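Local structure of putative uncharacterized protein smu.1108c (Streptococcus mutans, 3L7Y) at residues I40-S51 with N287-I296; S244-D252 with L262-P273. The protein probably acts as a magnesium-dependent phosphatase of the haloacid dehalogenase-like hydrolase family, its physiological substrate being unknown. All blocks are in the same frame, centred on the assembly; numbering follows the deposited sequence.

Contact 1 (I40-S51 with N287-I296). With MG (magnesium ion), chain B.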
# COMPACT_ATOMS: atom_id res chain seq x y z
N ILE A 40 9.40 -0.72 -12.83
CA ILE A 40 9.48 -1.76 -11.82
C ILE A 40 8.75 -1.24 -10.59
O ILE A 40 9.09 -0.18 -10.07
CB ILE A 40 10.93 -2.06 -11.45
CG1 ILE A 40 11.73 -2.55 -12.66
CG2 ILE A 40 11.01 -3.08 -10.30
CD1 ILE A 40 13.18 -2.83 -12.35
N ALA A 41 7.76 -1.98 -10.13
CA ALA A 41 6.93 -1.54 -9.01
C ALA A 41 6.98 -2.58 -7.92
O ALA A 41 6.82 -3.76 -8.18
CB ALA A 41 5.48 -1.35 -9.48
N THR A 42 7.22 -2.15 -6.69
CA THR A 42 7.25 -3.12 -5.62
C THR A 42 6.45 -2.74 -4.39
O THR A 42 6.47 -1.59 -3.92
CB THR A 42 8.68 -3.41 -5.16
OG1 THR A 42 8.66 -4.49 -4.23
CG2 THR A 42 9.26 -2.18 -4.49
N ASP A 43 5.75 -3.72 -3.85
CA ASP A 43 5.20 -3.60 -2.52
C ASP A 43 6.36 -3.46 -1.52
O ASP A 43 7.50 -3.81 -1.85
CB ASP A 43 4.37 -4.83 -2.20
CG ASP A 43 3.79 -4.79 -0.83
OD1 ASP A 43 3.47 -3.67 -0.36
OD2 ASP A 43 3.68 -5.86 -0.22
N MET A 44 6.08 -2.95 -0.32
CA MET A 44 7.12 -2.74 0.70
C MET A 44 7.16 -3.82 1.79
O MET A 44 7.99 -4.73 1.75
CB MET A 44 6.99 -1.35 1.32
CG MET A 44 7.44 -0.24 0.39
SD MET A 44 9.21 -0.34 0.08
CE MET A 44 9.84 0.23 1.66
N ASP A 45 6.26 -3.69 2.77
CA ASP A 45 6.14 -4.66 3.85
C ASP A 45 5.89 -6.07 3.31
O ASP A 45 4.93 -6.27 2.59
CB ASP A 45 4.99 -4.28 4.78
CG ASP A 45 5.18 -2.90 5.42
OD1 ASP A 45 6.28 -2.61 5.93
OD2 ASP A 45 4.23 -2.09 5.38
N GLY A 46 6.76 -7.02 3.65
CA GLY A 46 6.57 -8.42 3.26
C GLY A 46 7.12 -8.74 1.88
O GLY A 46 7.06 -9.89 1.44
N THR A 47 7.64 -7.72 1.20
CA THR A 47 8.09 -7.84 -0.18
C THR A 47 9.48 -7.22 -0.34
O THR A 47 10.48 -7.92 -0.21
CB THR A 47 7.08 -7.18 -1.15
OG1 THR A 47 5.78 -7.77 -0.97
CG2 THR A 47 7.52 -7.39 -2.61
N PHE A 48 9.56 -5.91 -0.61
CA PHE A 48 10.85 -5.22 -0.67
C PHE A 48 11.52 -5.30 0.69
O PHE A 48 12.72 -5.55 0.79
CB PHE A 48 10.66 -3.76 -1.10
CG PHE A 48 11.96 -2.99 -1.34
CD1 PHE A 48 12.63 -3.08 -2.56
CD2 PHE A 48 12.47 -2.14 -0.36
CE1 PHE A 48 13.81 -2.36 -2.79
CE2 PHE A 48 13.65 -1.40 -0.58
CZ PHE A 48 14.32 -1.52 -1.81
N LEU A 49 10.74 -5.09 1.75
CA LEU A 49 11.27 -5.12 3.11
C LEU A 49 11.35 -6.54 3.65
O LEU A 49 10.46 -7.36 3.41
CB LEU A 49 10.43 -4.25 4.04
CG LEU A 49 10.37 -2.77 3.65
CD1 LEU A 49 9.45 -1.99 4.59
CD2 LEU A 49 11.79 -2.17 3.62
N ASN A 50 12.42 -6.81 4.39
CA ASN A 50 12.60 -8.12 5.01
C ASN A 50 11.78 -8.17 6.29
O ASN A 50 11.09 -7.21 6.60
CB ASN A 50 14.09 -8.40 5.27
CG ASN A 50 14.72 -7.45 6.29
OD1 ASN A 50 14.04 -6.92 7.16
ND2 ASN A 50 16.03 -7.26 6.19
N SER A 51 11.83 -9.28 7.01
CA SER A 51 11.04 -9.43 8.22
C SER A 51 11.45 -8.46 9.35
O SER A 51 10.67 -8.21 10.27
CB SER A 51 11.09 -10.88 8.70
OG SER A 51 10.18 -11.67 7.96
N ASN A 287 11.02 -12.43 0.96
CA ASN A 287 11.50 -11.10 1.28
C ASN A 287 12.71 -11.16 2.21
O ASN A 287 13.41 -10.18 2.37
CB ASN A 287 10.39 -10.25 1.90
CG ASN A 287 9.92 -10.78 3.25
OD1 ASN A 287 9.72 -10.01 4.20
ND2 ASN A 287 9.73 -12.09 3.33
N ASP A 288 12.94 -12.31 2.84
CA ASP A 288 14.10 -12.46 3.71
C ASP A 288 15.30 -13.02 2.95
O ASP A 288 16.36 -13.26 3.53
CB ASP A 288 13.77 -13.33 4.93
CG ASP A 288 13.00 -12.57 5.99
OD1 ASP A 288 13.17 -11.33 6.08
OD2 ASP A 288 12.22 -13.20 6.74
N GLU A 289 15.13 -13.24 1.65
CA GLU A 289 16.27 -13.55 0.81
C GLU A 289 16.41 -12.54 -0.31
O GLU A 289 16.81 -12.89 -1.43
CB GLU A 289 16.16 -14.95 0.22
CG GLU A 289 15.86 -16.03 1.24
CD GLU A 289 15.88 -17.40 0.63
OE1 GLU A 289 16.70 -17.62 -0.29
OE2 GLU A 289 15.09 -18.27 1.06
N SER A 290 16.08 -11.29 -0.03
CA SER A 290 16.24 -10.24 -1.03
C SER A 290 15.60 -10.63 -2.37
O SER A 290 16.19 -10.43 -3.43
CB SER A 290 17.72 -9.90 -1.23
OG SER A 290 18.19 -9.11 -0.16
N GLY A 291 14.40 -11.19 -2.30
CA GLY A 291 13.74 -11.73 -3.47
C GLY A 291 13.55 -10.71 -4.58
O GLY A 291 13.64 -11.05 -5.77
N VAL A 292 13.28 -9.47 -4.21
CA VAL A 292 13.06 -8.41 -5.19
C VAL A 292 14.35 -8.01 -5.90
O VAL A 292 14.37 -7.91 -7.13
CB VAL A 292 12.43 -7.15 -4.53
CG1 VAL A 292 12.48 -5.99 -5.49
CG2 VAL A 292 10.98 -7.42 -4.10
N LEU A 293 15.41 -7.73 -5.15
CA LEU A 293 16.65 -7.26 -5.75
C LEU A 293 17.26 -8.39 -6.57
O LEU A 293 17.91 -8.16 -7.59
CB LEU A 293 17.64 -6.78 -4.68
CG LEU A 293 17.12 -5.64 -3.79
CD1 LEU A 293 18.21 -5.22 -2.83
CD2 LEU A 293 16.65 -4.44 -4.61
N ASP A 294 17.04 -9.61 -6.12
CA ASP A 294 17.58 -10.78 -6.81
C ASP A 294 17.03 -10.84 -8.23
O ASP A 294 17.78 -11.02 -9.19
CB ASP A 294 17.23 -12.05 -6.04
CG ASP A 294 17.55 -13.31 -6.82
OD1 ASP A 294 16.65 -14.17 -6.93
OD2 ASP A 294 18.69 -13.43 -7.33
N VAL A 295 15.72 -10.70 -8.35
CA VAL A 295 15.06 -10.72 -9.65
C VAL A 295 15.52 -9.55 -10.50
O VAL A 295 15.77 -9.70 -11.68
CB VAL A 295 13.52 -10.69 -9.50
CG1 VAL A 295 12.85 -10.43 -10.85
CG2 VAL A 295 13.03 -11.98 -8.89
N ILE A 296 15.67 -8.38 -9.88
CA ILE A 296 16.10 -7.20 -10.62
C ILE A 296 17.53 -7.33 -11.13
O ILE A 296 17.79 -7.00 -12.29
CB ILE A 296 15.97 -5.89 -9.80
CG1 ILE A 296 14.52 -5.67 -9.35
CG2 ILE A 296 16.46 -4.71 -10.63
CD1 ILE A 296 14.38 -4.49 -8.34
MG MG B . 2.70 -6.53 1.92
O HOH W 1 2.38 -4.12 2.75
O HOH W 2 13.02 -8.95 -1.04
O HOH W 3 14.62 -7.27 1.91
O HOH W 4 8.33 -10.80 6.24
O HOH W 5 0.60 -6.66 3.25
O HOH W 6 0.83 -5.99 0.42
O HOH W 7 2.63 -8.21 3.74

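Contact 2 (S244-D252 with L262-P273). With MG (magnesium ion), chain B.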
# COMPACT_ATOMS: atom_id res chain seq x y z
N SER A 244 1.28 -2.45 -19.94
CA SER A 244 1.49 -3.44 -18.89
C SER A 244 2.50 -4.48 -19.34
O SER A 244 2.99 -5.26 -18.52
CB SER A 244 0.17 -4.09 -18.52
OG SER A 244 -0.37 -4.75 -19.65
N ASP A 245 2.82 -4.51 -20.63
CA ASP A 245 3.83 -5.44 -21.13
C ASP A 245 5.23 -5.05 -20.66
O ASP A 245 6.14 -5.89 -20.67
CB ASP A 245 3.78 -5.55 -22.65
CG ASP A 245 2.57 -6.31 -23.15
OD1 ASP A 245 1.95 -7.06 -22.36
OD2 ASP A 245 2.23 -6.16 -24.34
N HIS A 246 5.39 -3.79 -20.26
CA HIS A 246 6.68 -3.29 -19.78
C HIS A 246 6.73 -3.23 -18.26
O HIS A 246 7.71 -2.77 -17.67
CB HIS A 246 6.93 -1.87 -20.31
CG HIS A 246 6.51 -1.68 -21.73
ND1 HIS A 246 5.44 -0.89 -22.09
CD2 HIS A 246 7.01 -2.18 -22.89
CE1 HIS A 246 5.30 -0.90 -23.40
NE2 HIS A 246 6.24 -1.67 -23.91
N LEU A 247 5.65 -3.67 -17.62
CA LEU A 247 5.57 -3.60 -16.16
C LEU A 247 6.10 -4.86 -15.48
O LEU A 247 5.69 -5.98 -15.80
CB LEU A 247 4.14 -3.28 -15.72
CG LEU A 247 3.93 -3.13 -14.21
CD1 LEU A 247 4.84 -2.03 -13.64
CD2 LEU A 247 2.48 -2.83 -13.88
N MET A 248 7.05 -4.67 -14.57
CA MET A 248 7.45 -5.72 -13.65
C MET A 248 7.00 -5.28 -12.25
O MET A 248 7.21 -4.12 -11.89
CB MET A 248 8.97 -5.92 -13.68
CG MET A 248 9.52 -6.81 -12.57
SD MET A 248 11.34 -6.81 -12.53
CE MET A 248 11.66 -7.91 -13.92
N ALA A 249 6.39 -6.18 -11.49
CA ALA A 249 5.80 -5.83 -10.20
C ALA A 249 5.91 -6.97 -9.19
O ALA A 249 5.78 -8.14 -9.55
CB ALA A 249 4.34 -5.44 -10.39
N PHE A 250 6.14 -6.61 -7.93
CA PHE A 250 6.30 -7.56 -6.82
C PHE A 250 5.27 -7.33 -5.72
O PHE A 250 5.02 -6.20 -5.37
CB PHE A 250 7.69 -7.41 -6.19
CG PHE A 250 8.83 -7.61 -7.16
CD1 PHE A 250 9.28 -6.56 -7.94
CD2 PHE A 250 9.44 -8.86 -7.28
CE1 PHE A 250 10.33 -6.73 -8.82
CE2 PHE A 250 10.49 -9.05 -8.16
CZ PHE A 250 10.93 -7.98 -8.95
N GLY A 251 4.72 -8.39 -5.15
CA GLY A 251 3.76 -8.25 -4.06
C GLY A 251 3.70 -9.51 -3.21
O GLY A 251 4.23 -10.56 -3.61
N ASP A 252 3.08 -9.40 -2.04
CA ASP A 252 2.88 -10.55 -1.17
C ASP A 252 1.50 -10.54 -0.53
O ASP A 252 1.20 -11.40 0.29
CB ASP A 252 3.95 -10.62 -0.07
CG ASP A 252 3.64 -9.70 1.11
OD1 ASP A 252 3.94 -10.07 2.27
OD2 ASP A 252 3.09 -8.61 0.88
N LEU A 262 -2.15 -7.03 -13.33
CA LEU A 262 -1.88 -6.03 -14.36
C LEU A 262 -0.55 -6.23 -15.04
O LEU A 262 -0.44 -6.13 -16.27
CB LEU A 262 -1.92 -4.62 -13.76
CG LEU A 262 -1.42 -3.54 -14.71
CD1 LEU A 262 -2.47 -3.23 -15.78
CD2 LEU A 262 -1.04 -2.27 -13.94
N ALA A 263 0.48 -6.50 -14.24
CA ALA A 263 1.85 -6.54 -14.74
C ALA A 263 2.09 -7.81 -15.55
O ALA A 263 1.76 -8.90 -15.09
CB ALA A 263 2.84 -6.47 -13.59
N LYS A 264 2.67 -7.68 -16.73
CA LYS A 264 3.09 -8.87 -17.46
C LYS A 264 4.16 -9.60 -16.66
O LYS A 264 4.11 -10.83 -16.53
CB LYS A 264 3.58 -8.53 -18.87
CG LYS A 264 4.13 -9.75 -19.62
CD LYS A 264 4.69 -9.38 -20.99
CE LYS A 264 4.82 -10.63 -21.87
NZ LYS A 264 5.10 -10.28 -23.29
N TYR A 265 5.13 -8.86 -16.11
CA TYR A 265 6.19 -9.49 -15.30
C TYR A 265 5.89 -9.41 -13.79
O TYR A 265 6.54 -8.68 -13.02
CB TYR A 265 7.57 -8.96 -15.67
CG TYR A 265 7.82 -9.05 -17.15
CD1 TYR A 265 8.13 -10.27 -17.76
CD2 TYR A 265 7.70 -7.92 -17.96
CE1 TYR A 265 8.34 -10.35 -19.14
CE2 TYR A 265 7.90 -8.01 -19.33
CZ TYR A 265 8.22 -9.22 -19.92
OH TYR A 265 8.42 -9.28 -21.28
N SER A 266 4.88 -10.18 -13.39
CA SER A 266 4.34 -10.14 -12.04
C SER A 266 4.95 -11.23 -11.18
O SER A 266 4.93 -12.43 -11.54
CB SER A 266 2.82 -10.29 -12.09
OG SER A 266 2.46 -11.30 -13.02
N TYR A 267 5.49 -10.80 -10.04
CA TYR A 267 6.22 -11.68 -9.13
C TYR A 267 5.53 -11.74 -7.77
O TYR A 267 5.42 -10.72 -7.10
CB TYR A 267 7.67 -11.19 -8.94
CG TYR A 267 8.55 -11.42 -10.15
CD1 TYR A 267 9.33 -12.57 -10.26
CD2 TYR A 267 8.57 -10.51 -11.19
CE1 TYR A 267 10.13 -12.80 -11.38
CE2 TYR A 267 9.37 -10.72 -12.31
CZ TYR A 267 10.14 -11.87 -12.40
OH TYR A 267 10.92 -12.07 -13.51
N ALA A 268 5.07 -12.93 -7.37
CA ALA A 268 4.69 -13.15 -5.98
C ALA A 268 5.90 -13.61 -5.19
O ALA A 268 6.65 -14.47 -5.64
CB ALA A 268 3.57 -14.20 -5.88
N MET A 269 6.09 -13.05 -4.00
CA MET A 269 7.18 -13.47 -3.13
C MET A 269 6.96 -14.91 -2.69
O MET A 269 5.82 -15.35 -2.55
CB MET A 269 7.29 -12.54 -1.92
CG MET A 269 7.38 -11.06 -2.27
SD MET A 269 8.78 -10.71 -3.36
CE MET A 269 10.17 -11.11 -2.30
N ALA A 270 8.05 -15.65 -2.49
CA ALA A 270 7.94 -17.02 -1.99
C ALA A 270 7.10 -17.11 -0.72
O ALA A 270 6.48 -18.15 -0.46
CB ALA A 270 9.33 -17.62 -1.74
N ASN A 271 7.09 -16.04 0.07
CA ASN A 271 6.33 -16.00 1.33
C ASN A 271 4.87 -15.59 1.21
O ASN A 271 4.14 -15.59 2.19
CB ASN A 271 7.02 -15.10 2.37
CG ASN A 271 7.40 -13.75 1.81
OD1 ASN A 271 8.35 -13.64 1.04
ND2 ASN A 271 6.65 -12.71 2.18
N ALA A 272 4.43 -15.24 0.01
CA ALA A 272 3.05 -14.83 -0.18
C ALA A 272 2.11 -16.04 -0.04
O ALA A 272 2.55 -17.17 -0.19
CB ALA A 272 2.87 -14.15 -1.54
N PRO A 273 0.83 -15.78 0.27
CA PRO A 273 -0.18 -16.84 0.40
C PRO A 273 -0.64 -17.30 -0.96
O PRO A 273 -0.46 -16.57 -1.94
CB PRO A 273 -1.36 -16.14 1.09
CG PRO A 273 -0.95 -14.70 1.30
CD PRO A 273 0.27 -14.44 0.49
MG MG B . 2.70 -6.53 1.92
O HOH W 8 -2.67 -6.88 -18.24
O HOH W 9 4.31 -12.26 3.77
O HOH W 7 2.63 -8.21 3.74
O HOH W 5 0.60 -6.66 3.25
O HOH W 6 0.83 -5.99 0.42
O HOH W 1 2.38 -4.12 2.75

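Contact 1 (I40-S51 with N287-I296)
The methyls of Val292 fit against Thr42, Thr47 and Phe48, where the start of helix 291-301 packs on strand 39-42 and the short helix 44-48 in the metal-binding region of a haloacid dehalogenase-like Rossmannoid core. CG2 fills the notch between Thr42 OG1 (3.7 Å) and the methyl CG2 of Thr47, while CG1, anti to the backbone N (chi1 168°), lies at the edge of the Phe48 ring, near its plane. Leu293 CD2 comes obliquely to the same ring at CE1, and one turn on, Ile296 meets Ile40 at a slant, each offering a CG2 and a CD1 methyl to the other. Thr47 OG1 bonds Asp43 OD2, the oxygen that ligates the magnesium ion 2.4 Å away; Asp45 O is a second ligand. Asn287 is the other large bump, fitted against the backbone of 46-50, with its CB 3.1 Å from Thr47 O. Water 2 joins Thr47 O to Val292 N. At the exposed end Asp288 grips Ser51 with both carboxylate oxygens on their syn sides: OD1 takes a nearly straight bond from Ser51 N (2.6 Å, 170°), and OD2 accepts from Ser51 OG at 2.8 Å.

Contact 2 (S244-D252 with L262-P273)
Tyr267 N to Ala249 O, 2.7 Å, is the shortest rung of the ladder, running from Leu247 O to Met269 N, that laces the parallel strands 247-251 and 265-268. Lys264 N to Ser244 O adds a bond before the strands pair. The ladder leads up to Asp252, whose CG sits between its backbone N and carbonyl carbon (chi1 81°), turning OD2 to the magnesium ion at 2.4 Å. Asp252 OD1 accepts from a metal-bound water and from another water shared with Asn271 ND2; Asn271 also bonds Asn287 N through OD1 and Gly46 O through ND2. Ala272 CB packs 3.6 Å from Asp252 CA. On the face bearing Met248, Phe250, Tyr265 and Tyr267, the Phe250 and Tyr267 rings lie side by side, planes 21° apart but barely overlapping; Phe250 CD2 comes 3.4 Å from Tyr267 CB. Met248 sends CG and CE to Tyr267 CE2, a Met-aromatic contact with its sulfur oblique to the ring. On the face of Ala249, its CB meets Ala263 CB at 3.7 Å. With helix 257-262 the strands form a beta-alpha-beta unit, placing the metal-binding aspartate at a strand's C-terminal end, as in haloacid dehalogenase-like hydrolases.

Contact 2 is nested in the chain loop that contact 1 closes, and the two meet in one sheet, where strands 39-42 and 247-251 are neighbours; Ala41 N probably bonds Met248 O at 2.8 Å. Contact 1 is the more buried: a helix packs on strand 39-42 and the short helix 44-48 through methyls, with its direct hydrogen bonds confined to the exposed end. Contact 2, only partly buried, is chiefly a backbone ladder with side chains on both faces. Phe250 ties them, touching Thr42, Val292 and Val295. Both end at the same magnesium ion, contact 1 supplying Asp43 and Asp45, contact 2 Asp252, and beside it Asn271 of contact 2 bridges to both segments of contact 1.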